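Local coordinates for protein haloacid dehalogenase-like hydrolase (Klebsiella pneumoniae subsp. pneumoniae, PDB 3PGV) that is probably a magnesium-dependent phosphatase of the Cof family of haloacid dehalogenase-like hydrolases and binds a calcium ion at its metal site, at residues P118-N123 with F168-H173; H175-E180 with V193-L198. One frame throughout, in Å; residues are numbered along the deposited sequence.

Contact 1: P118-N123 with F168-H173; sequences PKIVTN and FTCEDH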
loop_
_atom_site.group_PDB
_atom_site.type_symbol
_atom_site.label_atom_id
_atom_site.label_comp_id
_atom_site.label_asym_id
_atom_site.label_seq_id
_atom_site.Cartn_x
_atom_site.Cartn_y
_atom_site.Cartn_z
ATOM N N PRO A 118 17.345 18.533 7.434
ATOM C CA PRO A 118 17.645 17.622 8.550
ATOM C C PRO A 118 16.402 16.948 9.145
ATOM O O PRO A 118 16.525 15.925 9.816
ATOM C CB PRO A 118 18.339 18.532 9.570
ATOM C CG PRO A 118 17.847 19.894 9.261
ATOM C CD PRO A 118 17.684 19.932 7.773
ATOM N N LYS A 119 15.200 17.515 8.887
ATOM C CA LYS A 119 13.942 16.989 9.420
ATOM C C LYS A 119 13.410 15.810 8.601
ATOM O O LYS A 119 12.637 15.008 9.123
ATOM C CB LYS A 119 12.878 18.106 9.518
ATOM C CG LYS A 119 13.256 19.229 10.497
ATOM C CD LYS A 119 12.190 20.341 10.555
ATOM C CE LYS A 119 10.927 19.909 11.276
ATOM N NZ LYS A 119 9.930 21.004 11.346
ATOM N N ILE A 120 13.825 15.697 7.315
ATOM C CA ILE A 120 13.324 14.636 6.436
ATOM C C ILE A 120 14.413 13.599 6.084
ATOM O O ILE A 120 15.540 13.969 5.754
ATOM C CB ILE A 120 12.677 15.229 5.158
ATOM C CG1 ILE A 120 11.591 16.265 5.507
ATOM C CG2 ILE A 120 12.129 14.115 4.255
ATOM C CD1 ILE A 120 11.065 17.111 4.265
ATOM N N VAL A 121 14.053 12.312 6.115
ATOM C CA VAL A 121 14.897 11.232 5.606
ATOM C C VAL A 121 14.294 10.732 4.277
ATOM O O VAL A 121 13.076 10.513 4.194
ATOM C CB VAL A 121 15.061 10.064 6.637
ATOM C CG1 VAL A 121 15.738 8.852 5.998
ATOM C CG2 VAL A 121 15.829 10.524 7.878
ATOM N N THR A 122 15.121 10.631 3.224
ATOM C CA THR A 122 14.654 10.139 1.924
ATOM C C THR A 122 14.888 8.627 1.810
ATOM O O THR A 122 16.024 8.157 1.963
ATOM C CB THR A 122 15.311 10.913 0.779
ATOM O OG1 THR A 122 15.052 12.306 0.954
ATOM C CG2 THR A 122 14.812 10.445 -0.618
ATOM N N ASN A 123 13.813 7.870 1.542
ATOM C CA ASN A 123 13.888 6.419 1.407
ATOM C C ASN A 123 13.553 6.010 -0.003
ATOM O O ASN A 123 12.705 6.635 -0.643
ATOM C CB ASN A 123 12.947 5.732 2.385
ATOM C CG ASN A 123 13.229 6.020 3.820
ATOM O OD1 ASN A 123 13.846 5.234 4.512
ATOM N ND2 ASN A 123 12.711 7.127 4.320
ATOM N N PHE A 168 9.345 9.833 1.936
ATOM C CA PHE A 168 9.967 10.797 2.822
ATOM C C PHE A 168 9.427 10.650 4.213
ATOM O O PHE A 168 8.212 10.754 4.417
ATOM C CB PHE A 168 9.743 12.224 2.289
ATOM C CG PHE A 168 10.192 12.391 0.851
ATOM C CD1 PHE A 168 11.520 12.679 0.549
ATOM C CD2 PHE A 168 9.299 12.199 -0.202
ATOM C CE1 PHE A 168 11.944 12.783 -0.780
ATOM C CE2 PHE A 168 9.725 12.300 -1.528
ATOM C CZ PHE A 168 11.043 12.599 -1.809
ATOM N N THR A 169 10.307 10.299 5.173
ATOM C CA THR A 169 9.906 10.129 6.575
ATOM C C THR A 169 10.313 11.336 7.399
ATOM O O THR A 169 11.417 11.852 7.235
ATOM C CB THR A 169 10.419 8.786 7.151
ATOM O OG1 THR A 169 11.833 8.731 7.015
ATOM C CG2 THR A 169 9.781 7.560 6.457
ATOM N N CYS A 170 9.388 11.839 8.221
ATOM C CA CYS A 170 9.577 13.029 9.049
ATOM C C CYS A 170 8.586 12.974 10.220
ATOM O O CYS A 170 7.399 12.813 9.994
ATOM C CB CYS A 170 9.382 14.295 8.212
ATOM S SG CYS A 170 9.470 15.839 9.156
ATOM N N GLU A 171 9.073 13.130 11.465
ATOM C CA GLU A 171 8.222 13.122 12.661
ATOM C C GLU A 171 7.193 14.263 12.638
ATOM O O GLU A 171 6.087 14.110 13.159
ATOM C CB GLU A 171 9.083 13.201 13.938
ATOM C CG GLU A 171 9.927 11.952 14.170
ATOM C CD GLU A 171 10.867 12.016 15.359
ATOM O OE1 GLU A 171 11.726 12.929 15.394
ATOM O OE2 GLU A 171 10.801 11.102 16.213
ATOM N N ASP A 172 7.558 15.403 12.021
ATOM C CA ASP A 172 6.680 16.570 11.919
ATOM C C ASP A 172 5.812 16.459 10.647
ATOM O O ASP A 172 6.295 16.723 9.545
ATOM C CB ASP A 172 7.521 17.868 11.914
ATOM C CG ASP A 172 6.726 19.174 11.918
ATOM O OD1 ASP A 172 5.486 19.118 11.759
ATOM O OD2 ASP A 172 7.357 20.257 12.023
ATOM N N HIS A 173 4.541 16.013 10.809
ATOM C CA HIS A 173 3.588 15.856 9.711
ATOM C C HIS A 173 3.389 17.154 8.937
ATOM O O HIS A 173 3.373 17.135 7.705
ATOM C CB HIS A 173 2.230 15.350 10.230
ATOM C CG HIS A 173 1.142 15.409 9.198
ATOM N ND1 HIS A 173 1.168 14.599 8.076
ATOM C CD2 HIS A 173 0.052 16.203 9.137
ATOM C CE1 HIS A 173 0.103 14.936 7.364
ATOM N NE2 HIS A 173 -0.605 15.885 7.964
HETATM O O HOH W 1 11.842 13.471 11.683
HETATM O O HOH W 2 13.124 11.871 9.832
#
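Val121 and Thr169 form an antiparallel hydrogen-bonded pair where strands 121-126 and 163-169 run side by side in the smaller, six-stranded sheet of this HAD-like hydrolase. Both backbone bonds of the pair measure 2.9 Å, Val121 N to Thr169 O and Thr169 N to Val121 O. Past Ile120 and Cys170, at Lys119 and Glu171, the chains separate and water bridges them: one molecule donates to both Lys119 O and Thr169 O, while a second joins Lys119 O to Glu171 N.

Apolar packing lies on the Phe168 side of the sheet. CG2 of Ile120 approaches CB of Phe168 at 3.6 Å and sits at the ring edge, where OG1 of Thr122 also lies; Met183 of helix 173-187 packs on the Phe168 side chain. On the other side, Asn123 ND2 donates to Thr169 OG1 at 3.3 Å, nearly in the amide plane but bent, with an N-H...O angle of 140°. Arg136 and Trp130 hold Asn123 OD1, helping to fix the amide.

A salt bridge closes the end of the contact. The Lys119 chain bends at chi3 (72°), and NZ meets the anti side of Asp172 OD2 at 2.8 Å, 22° out of the carboxylate plane.

Contact 2: H175-E180 with V193-L198; sequences HLLPLE and VSFSTL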
loop_
_atom_site.group_PDB
_atom_site.type_symbol
_atom_site.label_atom_id
_atom_site.label_comp_id
_atom_site.label_asym_id
_atom_site.label_seq_id
_atom_site.Cartn_x
_atom_site.Cartn_y
_atom_site.Cartn_z
ATOM N N HIS A 175 5.361 19.520 8.428
ATOM C CA HIS A 175 6.533 19.838 7.614
ATOM C C HIS A 175 6.493 19.118 6.240
ATOM O O HIS A 175 7.044 19.634 5.265
ATOM C CB HIS A 175 7.823 19.500 8.378
ATOM C CG HIS A 175 9.067 19.944 7.680
ATOM N ND1 HIS A 175 9.431 21.281 7.631
ATOM C CD2 HIS A 175 10.014 19.212 7.061
ATOM C CE1 HIS A 175 10.560 21.321 6.945
ATOM N NE2 HIS A 175 10.963 20.104 6.599
ATOM N N LEU A 176 5.792 17.953 6.164
ATOM C CA LEU A 176 5.656 17.176 4.923
ATOM C C LEU A 176 4.595 17.740 3.984
ATOM O O LEU A 176 4.689 17.542 2.768
ATOM C CB LEU A 176 5.346 15.692 5.234
ATOM C CG LEU A 176 6.495 14.873 5.842
ATOM C CD1 LEU A 176 6.023 13.472 6.224
ATOM C CD2 LEU A 176 7.676 14.797 4.892
ATOM N N LEU A 177 3.569 18.429 4.539
ATOM C CA LEU A 177 2.468 18.998 3.738
ATOM C C LEU A 177 2.932 19.923 2.575
ATOM O O LEU A 177 2.486 19.726 1.439
ATOM C CB LEU A 177 1.438 19.701 4.635
ATOM C CG LEU A 177 0.603 18.765 5.517
ATOM C CD1 LEU A 177 -0.183 19.544 6.549
ATOM C CD2 LEU A 177 -0.320 17.887 4.674
ATOM N N PRO A 178 3.855 20.911 2.809
ATOM C CA PRO A 178 4.312 21.753 1.687
ATOM C C PRO A 178 5.131 20.965 0.656
ATOM O O PRO A 178 5.133 21.328 -0.525
ATOM C CB PRO A 178 5.145 22.850 2.371
ATOM C CG PRO A 178 4.794 22.764 3.817
ATOM C CD PRO A 178 4.468 21.339 4.076
ATOM N N LEU A 179 5.813 19.864 1.095
ATOM C CA LEU A 179 6.577 19.010 0.178
ATOM C C LEU A 179 5.622 18.237 -0.742
ATOM O O LEU A 179 5.909 18.071 -1.941
ATOM C CB LEU A 179 7.508 18.038 0.957
ATOM C CG LEU A 179 8.367 17.052 0.090
ATOM C CD1 LEU A 179 9.259 17.791 -0.880
ATOM C CD2 LEU A 179 9.210 16.121 0.979
ATOM N N GLU A 180 4.448 17.823 -0.199
ATOM C CA GLU A 180 3.407 17.151 -0.984
ATOM C C GLU A 180 2.913 18.077 -2.098
ATOM O O GLU A 180 2.855 17.666 -3.264
ATOM C CB GLU A 180 2.233 16.731 -0.076
ATOM C CG GLU A 180 1.107 16.050 -0.828
ATOM C CD GLU A 180 -0.103 15.692 0.014
ATOM O OE1 GLU A 180 -0.392 16.435 0.976
ATOM O OE2 GLU A 180 -0.837 14.757 -0.373
ATOM N N VAL A 193 1.478 11.129 -5.571
ATOM C CA VAL A 193 1.969 11.470 -4.247
ATOM C C VAL A 193 0.905 11.121 -3.209
ATOM O O VAL A 193 -0.229 11.590 -3.306
ATOM C CB VAL A 193 2.404 12.964 -4.168
ATOM C CG1 VAL A 193 2.940 13.309 -2.782
ATOM C CG2 VAL A 193 3.438 13.286 -5.237
ATOM N N SER A 194 1.252 10.267 -2.240
ATOM C CA SER A 194 0.311 9.895 -1.176
ATOM C C SER A 194 0.985 9.755 0.162
ATOM O O SER A 194 2.036 9.114 0.256
ATOM C CB SER A 194 -0.402 8.585 -1.517
ATOM O OG SER A 194 -1.256 8.719 -2.638
ATOM N N PHE A 195 0.317 10.225 1.234
ATOM C CA PHE A 195 0.735 9.887 2.593
ATOM C C PHE A 195 0.279 8.452 2.889
ATOM O O PHE A 195 -0.771 8.041 2.413
ATOM C CB PHE A 195 0.080 10.833 3.623
ATOM C CG PHE A 195 0.765 12.162 3.815
ATOM C CD1 PHE A 195 1.804 12.302 4.730
ATOM C CD2 PHE A 195 0.307 13.298 3.161
ATOM C CE1 PHE A 195 2.405 13.533 4.938
ATOM C CE2 PHE A 195 0.912 14.528 3.370
ATOM C CZ PHE A 195 1.958 14.641 4.254
ATOM N N SER A 196 1.039 7.710 3.680
ATOM C CA SER A 196 0.566 6.443 4.232
ATOM C C SER A 196 0.229 6.723 5.705
ATOM O O SER A 196 -0.931 6.994 6.017
ATOM C CB SER A 196 1.625 5.346 4.084
ATOM O OG SER A 196 2.881 5.748 4.599
ATOM N N THR A 197 1.259 6.911 6.545
ATOM C CA THR A 197 1.069 7.431 7.891
ATOM C C THR A 197 1.216 8.958 7.812
ATOM O O THR A 197 1.516 9.476 6.741
ATOM C CB THR A 197 2.091 6.812 8.864
ATOM O OG1 THR A 197 3.409 7.243 8.504
ATOM C CG2 THR A 197 2.010 5.283 8.913
ATOM N N LEU A 198 1.040 9.674 8.933
ATOM C CA LEU A 198 1.226 11.133 8.942
ATOM C C LEU A 198 2.698 11.497 8.721
ATOM O O LEU A 198 3.009 12.631 8.333
ATOM C CB LEU A 198 0.755 11.745 10.291
ATOM C CG LEU A 198 -0.751 11.774 10.572
ATOM C CD1 LEU A 198 -1.034 12.591 11.811
ATOM C CD2 LEU A 198 -1.511 12.366 9.421
HETATM O O HOH W 3 -1.181 14.327 -2.930
HETATM O O HOH W 4 -2.041 12.142 0.450
#
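The ring of Phe195 projects from the end of strand 191-195 to helix 173-187, and three helix side chains, Leu176, Leu177 and Glu180, gather round it. The packing is that of an alpha/beta layer: the helix runs nearly antiparallel to the edge strand, at 162°, with their axes 10.0 Å apart.

Leu176 brings CB to the ring edge, 3.7 Å from Phe195 CE1, and its CD1 methyl lies 3.8 Å from both Phe195 CE1 and Leu198 O. Leu177, the next residue, comes from a different side of the helix, its side chain crossing that of Phe195 at about a right angle; its CD2 lies 3.8 Å from CE2 of the ring. Glu180 reaches the CE2 and CD2 part of the rim, away from the CE1 corner met by Leu176, by an extended chain, CG being anti to the backbone N (chi1 179°), which carries the carboxylate over to the strand. There OE1 stands in the ring plane, 3.3 Å from Phe195 CE2, and the carboxylate is turned 88° to the ring. Lower on the same chain, CG rests against Val193 CG1 at 3.8 Å.

OE2 of Glu180 forms a salt bridge with Arg256 of helix 255-260 and also takes two waters: one donates to it and to Val193 O, and another donates to it while accepting from Phe195 N.

No direct hydrogen bond crosses this interface. A carboxylate oxygen in the ring plane, at the weakly positive C-H rim, is probably favourable electrostatically, and the arginine and two waters probably favour the ionised form of this buried glutamate.

Overall arrangement
Contacts 1 and 2 follow one another along the chain, with centres about 10 Å apart: strand 163-169 leaves contact 1 and leads into helix 173-187, which packs against edge strand 191-195 in contact 2. Asp172 occupies the N-cap position of that helix. The two contacts touch through His173, whose ND1 lies 2.7 Å from Leu198 O, a probable hydrogen bond, and whose ring meets that of Phe195. Contact 1 is remote from the calcium site, whereas contact 2 lies nearer: the side chain of Leu198 is about 10 Å from that of the calcium ligand Asp233. A bound EPE molecule lies about 8 Å from the side chain of Thr169 and about 9 Å from that of Phe195.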